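Local coordinates for DUF3224 domain-containing protein (Shewanella oneidensis, PDB 2OOJ) that is of unknown function but folds as a curled, almost all-strand antiparallel sheet of the AOC-barrel clan and assembles with a second copy of itself, at residues V28-M33 with L52-A57; Q78-L83 with S104-L109; T110-T115 with F131-A136. All coordinates share one frame; numbering follows the deposited sequence. Where two conformers were deposited one is given.

How the contacts relate
Three antiparallel pairings, spaced along one continuous sheet, illustrate how a curled beta fold is built from successive hairpins. Contact 1 joins strands 29-39 and 43-55, contact 2 strands 77-90 and 93-107, and contact 3 strands 112-121 and 124-133; along the chain each closes before the next opens. Contacts 2 and 3 are neighbours, with centres about 9 Å apart, and touch through Phe81 with Leu112 and Leu109 with Phe133. Contact 1 lies across the chain's centre, its own centre about 30 Å from that of contact 2 and 33 Å from that of contact 3. Contacts 1 and 2 help form the dimer interface, whereas no other chain of the assembly touches contact 3.

Contact 1: residues V28-M33 with L52-A57; sequences VNLGRM and LSAMTA
Leu30 meets Ala54 through a side branch: with CG anti to the carbonyl carbon (chi1 -59°) and CD1 continuing the extended chain, CD2 turns to Ala54 and stands 3.7 Å from Ala54 CB. On the other face of the pairing, Ser53 OG is held between its backbone N and carbonyl carbon (chi1 58°), a position over Gly31, with OG 3.5 Å from Gly31 CA. A beta carbon on Gly31 would collide with that hydroxyl. From there OG reaches a water at 2.7 Å, and the same water donates to Asn29 O, so this carbonyl accepts both from the solvent molecule and from Met55 N, 2.9 Å from Asn29 O. The backbones form a regular antiparallel ladder: Asn29 with Met55 and Gly31 with Ser53 are hydrogen-bonded pairs, each making two bonds, while Leu30 with Ala54 and Arg32 with Leu52 are non-hydrogen-bonded. Arg32 and Leu52 lie side by side and point the same way, the arginine's CG 3.7 Å from Leu52 CD2. Beyond this aliphatic stem the guanidinium forms salt bridges with Glu18 and Glu50 and a hydrogen bond to Asn19 O. It also comes close to Arg32 of the second subunit. Leu52 and Ala54 pack on Ile67 and Val82 of that subunit, respectively. The chemistry is therefore split between the two faces: Leu52 and Ala54 give the subunit interface apolar surface and Arg32 a charge probably balanced by carboxylates, whereas the face carrying Asn29, Ser53 and the selenomethionine Met55 is mixed, with one ordered water bridging Ser53 OG and Asn29 O.

Contact 2: residues Q78-L83 with S104-L109; sequences QGSFVL and SGAGEL
Five hydrogen bonds tie Gln78-Val82 to Ser104-Glu108, and two of them use side chains. Val82 N donates almost straight to Ser104 OG at 3.0 Å, with an N-H...O angle of 169°, while the hydroxyl is also bonded to Val101 O. Gln78 N meets Glu108 OE1 on its anti side at 2.9 Å, and Glu108 N returns a bond to Gln78 O, so the glutamate grips one residue twice. Ser80 and Ala106 form the hydrogen-bonded backbone pair; Ala106 O takes Ser80 N and Leu109 N from opposite faces of its plane, the latter bond closing a type II' turn. A water links Ser80 OG, which donates to it, with Ser104 O. Replacing Ser104 by alanine removes OG and would probably cost Val82 N its near-straight acceptor and Val101 O its hydroxyl partner. The apolar part centres on Leu109: its CD1 lies at the edge of the Phe81 ring, near its plane, 3.8 Å from Phe81 CD1, and Leu109 CG lies 3.8 Å from Gly79 CA, where a beta carbon would clash. Strand 62-71 flanks strand 77-90 on its other side, Leu112 of strand 112-121 touches Phe81, and Val28 of the second subunit packs on Val82.

Contact 3: residues T110-T115 with F131-A136; sequences TGLYGT and FCFEPA
The hairpin of strands 112-121 and 124-133 is joined here at its open end, where Leu112 and Tyr113 face Phe131, Cys132 and Phe133. Tyr113 and Cys132 form a hydrogen-bonded pair, with Tyr113 N 2.8 Å from Cys132 O and Cys132 N 2.9 Å from Tyr113 O. One step further out, Glu134 N donates to Gly111 O at 2.8 Å and carries the pairing just past the strand ends. On one face of the sheet a single methyl of Leu112 serves two phenyl rings. With CG anti to the backbone N (chi1 -177°), its CD1 sits over a face of the Phe133 ring, 4.2 Å from the ring centroid and 24° off the normal, a CH-pi contact; the same methyl meets Phe131 obliquely, 3.7 Å from Phe131 CD2. Thr110 O approaches the Phe133 ring in plane at its edge, 3.3 Å from CD2, where the ring hydrogens would probably suit the carbonyl electrostatically. The other face carries Tyr113, whose ring is met obliquely by Cys132 SG, 3.8 Å from CD2, a sulfur-aromatic contact. Glu134 reaches back across the same tyrosine, bringing OE2 to 3.4 Å from CD1 with the carboxylate and ring planes 79° apart. Gly114 pairs with Phe131, and its backbone angles would jam a beta carbon against the preceding carbonyl. Arg77 adds a cation-pi contact to Phe133, and Phe131 packs on Leu74 and Val7. Strand 124-133 pairs in turn with strand 5-18, so this antiparallel beta hairpin brings the final strand against the first, consistent with the closure of a curled sheet in the barrel-like fold of its clan.

Contact 1: residues V28-M33 with L52-A57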
loop_
_atom_site.group_PDB
_atom_site.type_symbol
_atom_site.label_atom_id
_atom_site.label_comp_id
_atom_site.label_asym_id
_atom_site.label_seq_id
_atom_site.Cartn_x
_atom_site.Cartn_y
_atom_site.Cartn_z
ATOM N N VAL B 28 11.497 -14.346 -1.936
ATOM C CA VAL B 28 10.653 -13.204 -2.295
ATOM C C VAL B 28 11.148 -12.485 -3.553
ATOM O O VAL B 28 12.324 -12.254 -3.714
ATOM C CB VAL B 28 10.626 -12.219 -1.113
ATOM C CG1 VAL B 28 9.998 -10.897 -1.514
ATOM C CG2 VAL B 28 9.936 -12.882 0.100
ATOM N N ASN B 29 10.237 -12.124 -4.429
ATOM C CA ASN B 29 10.509 -11.249 -5.540
ATOM C C ASN B 29 9.706 -9.938 -5.395
ATOM O O ASN B 29 8.479 -9.965 -5.359
ATOM C CB ASN B 29 10.135 -11.952 -6.818
ATOM C CG ASN B 29 11.112 -13.082 -7.129
ATOM O OD1 ASN B 29 10.840 -14.235 -6.845
ATOM N ND2 ASN B 29 12.298 -12.723 -7.596
ATOM N N LEU B 30 10.437 -8.829 -5.379
ATOM C CA LEU B 30 9.875 -7.505 -5.136
ATOM C C LEU B 30 9.760 -6.811 -6.459
ATOM O O LEU B 30 10.592 -7.006 -7.361
ATOM C CB LEU B 30 10.769 -6.676 -4.221
ATOM C CG LEU B 30 11.083 -7.219 -2.841
ATOM C CD1 LEU B 30 11.963 -6.223 -2.121
ATOM C CD2 LEU B 30 9.792 -7.529 -2.042
ATOM N N GLY B 31 8.701 -6.037 -6.627
ATOM C CA GLY B 31 8.486 -5.338 -7.892
ATOM C C GLY B 31 8.018 -3.924 -7.670
ATOM O O GLY B 31 7.500 -3.575 -6.597
ATOM N N ARG B 32 8.275 -3.103 -8.678
ATOM C CA ARG B 32 7.688 -1.798 -8.801
ATOM C C ARG B 32 7.178 -1.713 -10.223
ATOM O O ARG B 32 7.887 -2.080 -11.141
ATOM C CB ARG B 32 8.704 -0.685 -8.557
ATOM C CG ARG B 32 8.064 0.697 -8.677
ATOM C CD ARG B 32 8.933 1.750 -8.122
ATOM N NE ARG B 32 10.229 1.822 -8.801
ATOM C CZ ARG B 32 10.544 2.711 -9.734
ATOM N NH1 ARG B 32 9.668 3.607 -10.139
ATOM N NH2 ARG B 32 11.767 2.706 -10.272
HETATM N N MSE B 33 5.984 -1.166 -10.386
HETATM C CA MSE B 33 5.423 -0.999 -11.698
HETATM C C MSE B 33 4.710 0.312 -11.844
HETATM O O MSE B 33 4.248 0.913 -10.871
HETATM C CB MSE B 33 4.499 -2.160 -11.996
HETATM C CG MSE B 33 5.278 -3.437 -12.126
HETATM SE SE MSE B 33 4.588 -4.523 -13.496
HETATM C CE MSE B 33 3.348 -5.411 -12.483
ATOM N N LEU B 52 3.734 -1.469 -5.824
ATOM C CA LEU B 52 4.875 -2.173 -5.250
ATOM C C LEU B 52 4.309 -3.543 -4.918
ATOM O O LEU B 52 3.173 -3.639 -4.490
ATOM C CB LEU B 52 5.366 -1.468 -3.990
ATOM C CG LEU B 52 5.732 -0.001 -4.164
ATOM C CD1 LEU B 52 6.029 0.619 -2.800
ATOM C CD2 LEU B 52 6.920 0.149 -5.154
ATOM N N SER B 53 5.070 -4.603 -5.178
ATOM C CA SER B 53 4.605 -5.952 -4.935
ATOM C C SER B 53 5.688 -6.796 -4.265
ATOM O O SER B 53 6.878 -6.552 -4.412
ATOM C CB SER B 53 4.213 -6.614 -6.251
ATOM O OG SER B 53 5.308 -6.621 -7.108
ATOM N N ALA B 54 5.254 -7.783 -3.513
ATOM C CA ALA B 54 6.126 -8.826 -3.019
ATOM C C ALA B 54 5.459 -10.170 -3.293
ATOM O O ALA B 54 4.427 -10.482 -2.702
ATOM C CB ALA B 54 6.349 -8.638 -1.517
HETATM N N MSE B 55 6.007 -10.938 -4.236
HETATM C CA MSE B 55 5.597 -12.317 -4.466
HETATM C C MSE B 55 6.481 -13.211 -3.595
HETATM O O MSE B 55 7.642 -12.958 -3.471
HETATM C CB MSE B 55 5.788 -12.717 -5.930
HETATM C CG MSE B 55 5.235 -11.737 -6.947
HETATM SE SE MSE B 55 3.301 -11.466 -6.816
HETATM C CE MSE B 55 2.735 -13.370 -6.955
ATOM N N THR B 56 5.919 -14.221 -2.960
ATOM C CA THR B 56 6.708 -15.077 -2.099
ATOM C C THR B 56 7.004 -16.379 -2.834
ATOM O O THR B 56 6.554 -16.567 -3.965
ATOM C CB THR B 56 6.000 -15.350 -0.796
ATOM O OG1 THR B 56 4.993 -16.330 -1.007
ATOM C CG2 THR B 56 5.380 -14.022 -0.195
ATOM N N ALA B 57 7.734 -17.274 -2.183
ATOM C CA ALA B 57 8.032 -18.586 -2.745
ATOM C C ALA B 57 6.855 -19.547 -2.663
ATOM O O ALA B 57 6.923 -20.662 -3.201
ATOM C CB ALA B 57 9.259 -19.190 -2.029
HETATM O O HOH W 1 6.835 -8.800 -7.169
#

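Contact 2: residues Q78-L83 with S104-L109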
loop_
_atom_site.group_PDB
_atom_site.type_symbol
_atom_site.label_atom_id
_atom_site.label_comp_id
_atom_site.label_asym_id
_atom_site.label_seq_id
_atom_site.Cartn_x
_atom_site.Cartn_y
_atom_site.Cartn_z
ATOM N N GLN B 78 -17.226 15.905 -13.551
ATOM C CA GLN B 78 -15.806 15.891 -13.871
ATOM C C GLN B 78 -14.960 16.227 -12.645
ATOM O O GLN B 78 -15.200 17.205 -11.933
ATOM C CB GLN B 78 -15.514 16.914 -14.975
ATOM C CG GLN B 78 -14.023 17.148 -15.303
ATOM C CD GLN B 78 -13.384 15.967 -16.016
ATOM O OE1 GLN B 78 -14.026 15.311 -16.839
ATOM N NE2 GLN B 78 -12.104 15.704 -15.719
ATOM N N GLY B 79 -13.952 15.416 -12.383
ATOM C CA GLY B 79 -13.047 15.748 -11.294
ATOM C C GLY B 79 -11.852 14.840 -11.276
ATOM O O GLY B 79 -11.490 14.228 -12.297
ATOM N N SER B 80 -11.265 14.721 -10.098
ATOM C CA SER B 80 -10.198 13.791 -9.870
ATOM C C SER B 80 -10.293 13.264 -8.429
ATOM O O SER B 80 -10.909 13.880 -7.572
ATOM C CB SER B 80 -8.866 14.509 -10.108
ATOM O OG SER B 80 -8.742 15.689 -9.316
ATOM N N PHE B 81 -9.623 12.156 -8.179
ATOM C CA PHE B 81 -9.396 11.670 -6.834
ATOM C C PHE B 81 -8.240 10.680 -6.871
ATOM O O PHE B 81 -7.808 10.246 -7.954
ATOM C CB PHE B 81 -10.678 11.035 -6.272
ATOM C CG PHE B 81 -11.260 9.979 -7.151
ATOM C CD1 PHE B 81 -12.114 10.313 -8.181
ATOM C CD2 PHE B 81 -10.950 8.640 -6.942
ATOM C CE1 PHE B 81 -12.650 9.328 -9.010
ATOM C CE2 PHE B 81 -11.491 7.663 -7.736
ATOM C CZ PHE B 81 -12.341 8.014 -8.785
ATOM N N VAL B 82 -7.764 10.313 -5.683
ATOM C CA VAL B 82 -6.716 9.289 -5.551
ATOM C C VAL B 82 -7.278 8.012 -4.965
ATOM O O VAL B 82 -8.015 8.055 -3.992
ATOM C CB VAL B 82 -5.536 9.793 -4.675
ATOM C CG1 VAL B 82 -4.493 8.636 -4.318
ATOM C CG2 VAL B 82 -4.827 10.938 -5.420
ATOM N N LEU B 83 -6.887 6.883 -5.563
ATOM C CA LEU B 83 -7.167 5.566 -5.017
ATOM C C LEU B 83 -5.908 4.929 -4.407
ATOM O O LEU B 83 -4.839 5.033 -4.964
ATOM C CB LEU B 83 -7.729 4.656 -6.095
ATOM C CG LEU B 83 -9.164 4.865 -6.591
ATOM C CD1 LEU B 83 -9.405 4.075 -7.870
ATOM C CD2 LEU B 83 -10.133 4.458 -5.481
ATOM N N SER B 104 -8.852 13.849 -1.252
ATOM C CA SER B 104 -8.190 13.840 -2.543
ATOM C C SER B 104 -9.119 14.249 -3.678
ATOM O O SER B 104 -8.636 14.532 -4.776
ATOM C CB SER B 104 -7.567 12.469 -2.889
ATOM O OG SER B 104 -8.559 11.438 -3.071
ATOM N N GLY B 105 -10.428 14.238 -3.422
ATOM C CA GLY B 105 -11.439 14.580 -4.422
ATOM C C GLY B 105 -11.291 16.038 -4.811
ATOM O O GLY B 105 -11.188 16.903 -3.933
ATOM N N ALA B 106 -11.302 16.301 -6.120
ATOM C CA ALA B 106 -11.192 17.669 -6.643
ATOM C C ALA B 106 -12.171 17.925 -7.779
ATOM O O ALA B 106 -12.760 16.989 -8.351
ATOM C CB ALA B 106 -9.771 17.934 -7.102
ATOM N N GLY B 107 -12.309 19.211 -8.131
ATOM C CA GLY B 107 -13.295 19.649 -9.099
ATOM C C GLY B 107 -14.692 19.344 -8.619
ATOM O O GLY B 107 -15.030 19.588 -7.454
ATOM N N GLU B 108 -15.505 18.749 -9.490
ATOM C CA GLU B 108 -16.862 18.408 -9.116
ATOM C C GLU B 108 -16.918 17.149 -8.256
ATOM O O GLU B 108 -18.001 16.761 -7.791
ATOM C CB GLU B 108 -17.753 18.223 -10.348
ATOM C CG GLU B 108 -17.818 19.393 -11.290
ATOM C CD GLU B 108 -18.890 19.204 -12.330
ATOM O OE1 GLU B 108 -18.720 18.351 -13.229
ATOM O OE2 GLU B 108 -19.910 19.908 -12.254
ATOM N N LEU B 109 -15.770 16.498 -8.053
ATOM C CA LEU B 109 -15.681 15.342 -7.148
ATOM C C LEU B 109 -15.080 15.741 -5.799
ATOM O O LEU B 109 -14.711 14.902 -4.984
ATOM C CB LEU B 109 -14.935 14.166 -7.801
ATOM C CG LEU B 109 -15.480 13.740 -9.166
ATOM C CD1 LEU B 109 -14.664 12.587 -9.764
ATOM C CD2 LEU B 109 -16.955 13.382 -9.144
HETATM O O HOH W 2 -7.372 14.831 -7.126
#

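Contact 3: residues T110-T115 with F131-A136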
loop_
_atom_site.group_PDB
_atom_site.type_symbol
_atom_site.label_atom_id
_atom_site.label_comp_id
_atom_site.label_asym_id
_atom_site.label_seq_id
_atom_site.Cartn_x
_atom_site.Cartn_y
_atom_site.Cartn_z
ATOM N N THR B 110 -15.038 17.041 -5.528
ATOM C CA THR B 110 -14.686 17.492 -4.195
ATOM C C THR B 110 -15.619 16.826 -3.192
ATOM O O THR B 110 -16.807 16.795 -3.416
ATOM C CB THR B 110 -14.756 19.025 -4.087
ATOM O OG1 THR B 110 -13.867 19.611 -5.051
ATOM C CG2 THR B 110 -14.332 19.492 -2.702
ATOM N N GLY B 111 -15.070 16.337 -2.093
ATOM C CA GLY B 111 -15.836 15.652 -1.031
ATOM C C GLY B 111 -16.114 14.176 -1.247
ATOM O O GLY B 111 -16.820 13.553 -0.472
ATOM N N LEU B 112 -15.569 13.601 -2.307
ATOM C CA LEU B 112 -15.810 12.199 -2.617
ATOM C C LEU B 112 -15.279 11.280 -1.533
ATOM O O LEU B 112 -14.135 11.450 -1.059
ATOM C CB LEU B 112 -15.122 11.840 -3.936
ATOM C CG LEU B 112 -15.329 10.433 -4.461
ATOM C CD1 LEU B 112 -16.816 10.148 -4.751
ATOM C CD2 LEU B 112 -14.495 10.286 -5.746
ATOM N N TYR B 113 -16.110 10.319 -1.146
ATOM C CA TYR B 113 -15.759 9.253 -0.230
ATOM C C TYR B 113 -16.062 7.921 -0.903
ATOM O O TYR B 113 -17.120 7.758 -1.528
ATOM C CB TYR B 113 -16.633 9.325 1.009
ATOM C CG TYR B 113 -16.521 8.136 1.936
ATOM C CD1 TYR B 113 -15.555 8.115 2.941
ATOM C CD2 TYR B 113 -17.365 7.043 1.822
ATOM C CE1 TYR B 113 -15.417 7.026 3.779
ATOM C CE2 TYR B 113 -17.260 5.948 2.682
ATOM C CZ TYR B 113 -16.292 5.952 3.666
ATOM O OH TYR B 113 -16.170 4.904 4.538
ATOM N N GLY B 114 -15.215 6.919 -0.725
ATOM C CA GLY B 114 -15.600 5.637 -1.310
ATOM C C GLY B 114 -14.621 4.495 -1.232
ATOM O O GLY B 114 -13.459 4.693 -0.942
ATOM N N THR B 115 -15.140 3.304 -1.502
ATOM C CA THR B 115 -14.349 2.085 -1.535
ATOM C C THR B 115 -14.666 1.361 -2.818
ATOM O O THR B 115 -15.724 1.532 -3.411
ATOM C CB THR B 115 -14.632 1.194 -0.308
ATOM O OG1 THR B 115 -16.024 0.862 -0.261
ATOM C CG2 THR B 115 -14.200 1.920 1.014
ATOM N N PHE B 131 -19.743 4.856 -3.303
ATOM C CA PHE B 131 -19.282 6.152 -2.989
ATOM C C PHE B 131 -20.435 7.049 -2.529
ATOM O O PHE B 131 -21.629 6.727 -2.689
ATOM C CB PHE B 131 -18.586 6.778 -4.204
ATOM C CG PHE B 131 -19.508 7.126 -5.329
ATOM C CD1 PHE B 131 -19.842 6.208 -6.286
ATOM C CD2 PHE B 131 -20.029 8.402 -5.432
ATOM C CE1 PHE B 131 -20.734 6.550 -7.299
ATOM C CE2 PHE B 131 -20.900 8.747 -6.438
ATOM C CZ PHE B 131 -21.241 7.826 -7.378
ATOM N N CYS B 132 -20.010 8.138 -1.922
ATOM C CA CYS B 132 -20.891 9.229 -1.540
ATOM C C CYS B 132 -20.066 10.480 -1.405
ATOM O O CYS B 132 -18.876 10.489 -1.761
ATOM C CB CYS B 132 -21.662 8.846 -0.277
ATOM S SG CYS B 132 -20.694 8.751 1.157
ATOM N N PHE B 133 -20.679 11.568 -0.911
ATOM C CA PHE B 133 -19.958 12.827 -0.802
ATOM C C PHE B 133 -20.089 13.353 0.622
ATOM O O PHE B 133 -21.132 13.223 1.213
ATOM C CB PHE B 133 -20.504 13.826 -1.798
ATOM C CG PHE B 133 -20.047 13.573 -3.198
ATOM C CD1 PHE B 133 -20.691 12.636 -3.991
ATOM C CD2 PHE B 133 -18.968 14.268 -3.716
ATOM C CE1 PHE B 133 -20.241 12.362 -5.278
ATOM C CE2 PHE B 133 -18.526 14.024 -4.994
ATOM C CZ PHE B 133 -19.171 13.080 -5.792
ATOM N N GLU B 134 -19.028 13.937 1.143
ATOM C CA GLU B 134 -19.030 14.472 2.492
ATOM C C GLU B 134 -19.677 15.854 2.408
ATOM O O GLU B 134 -19.676 16.480 1.335
ATOM C CB GLU B 134 -17.608 14.587 2.999
ATOM C CG GLU B 134 -16.763 13.294 2.859
ATOM C CD GLU B 134 -17.064 12.269 3.916
ATOM O OE1 GLU B 134 -18.001 12.512 4.678
ATOM O OE2 GLU B 134 -16.367 11.208 3.963
ATOM N N PRO B 135 -20.220 16.343 3.530
ATOM C CA PRO B 135 -20.934 17.624 3.472
ATOM C C PRO B 135 -20.011 18.780 3.138
ATOM O O PRO B 135 -18.906 18.847 3.651
ATOM C CB PRO B 135 -21.546 17.766 4.869
ATOM C CG PRO B 135 -20.812 16.853 5.741
ATOM C CD PRO B 135 -20.281 15.735 4.864
ATOM N N ALA B 136 -20.467 19.659 2.248
ATOM C CA ALA B 136 -19.639 20.766 1.758
ATOM C C ALA B 136 -19.419 21.825 2.835
ATOM O O ALA B 136 -20.264 21.995 3.715
ATOM C CB ALA B 136 -20.280 21.392 0.511
#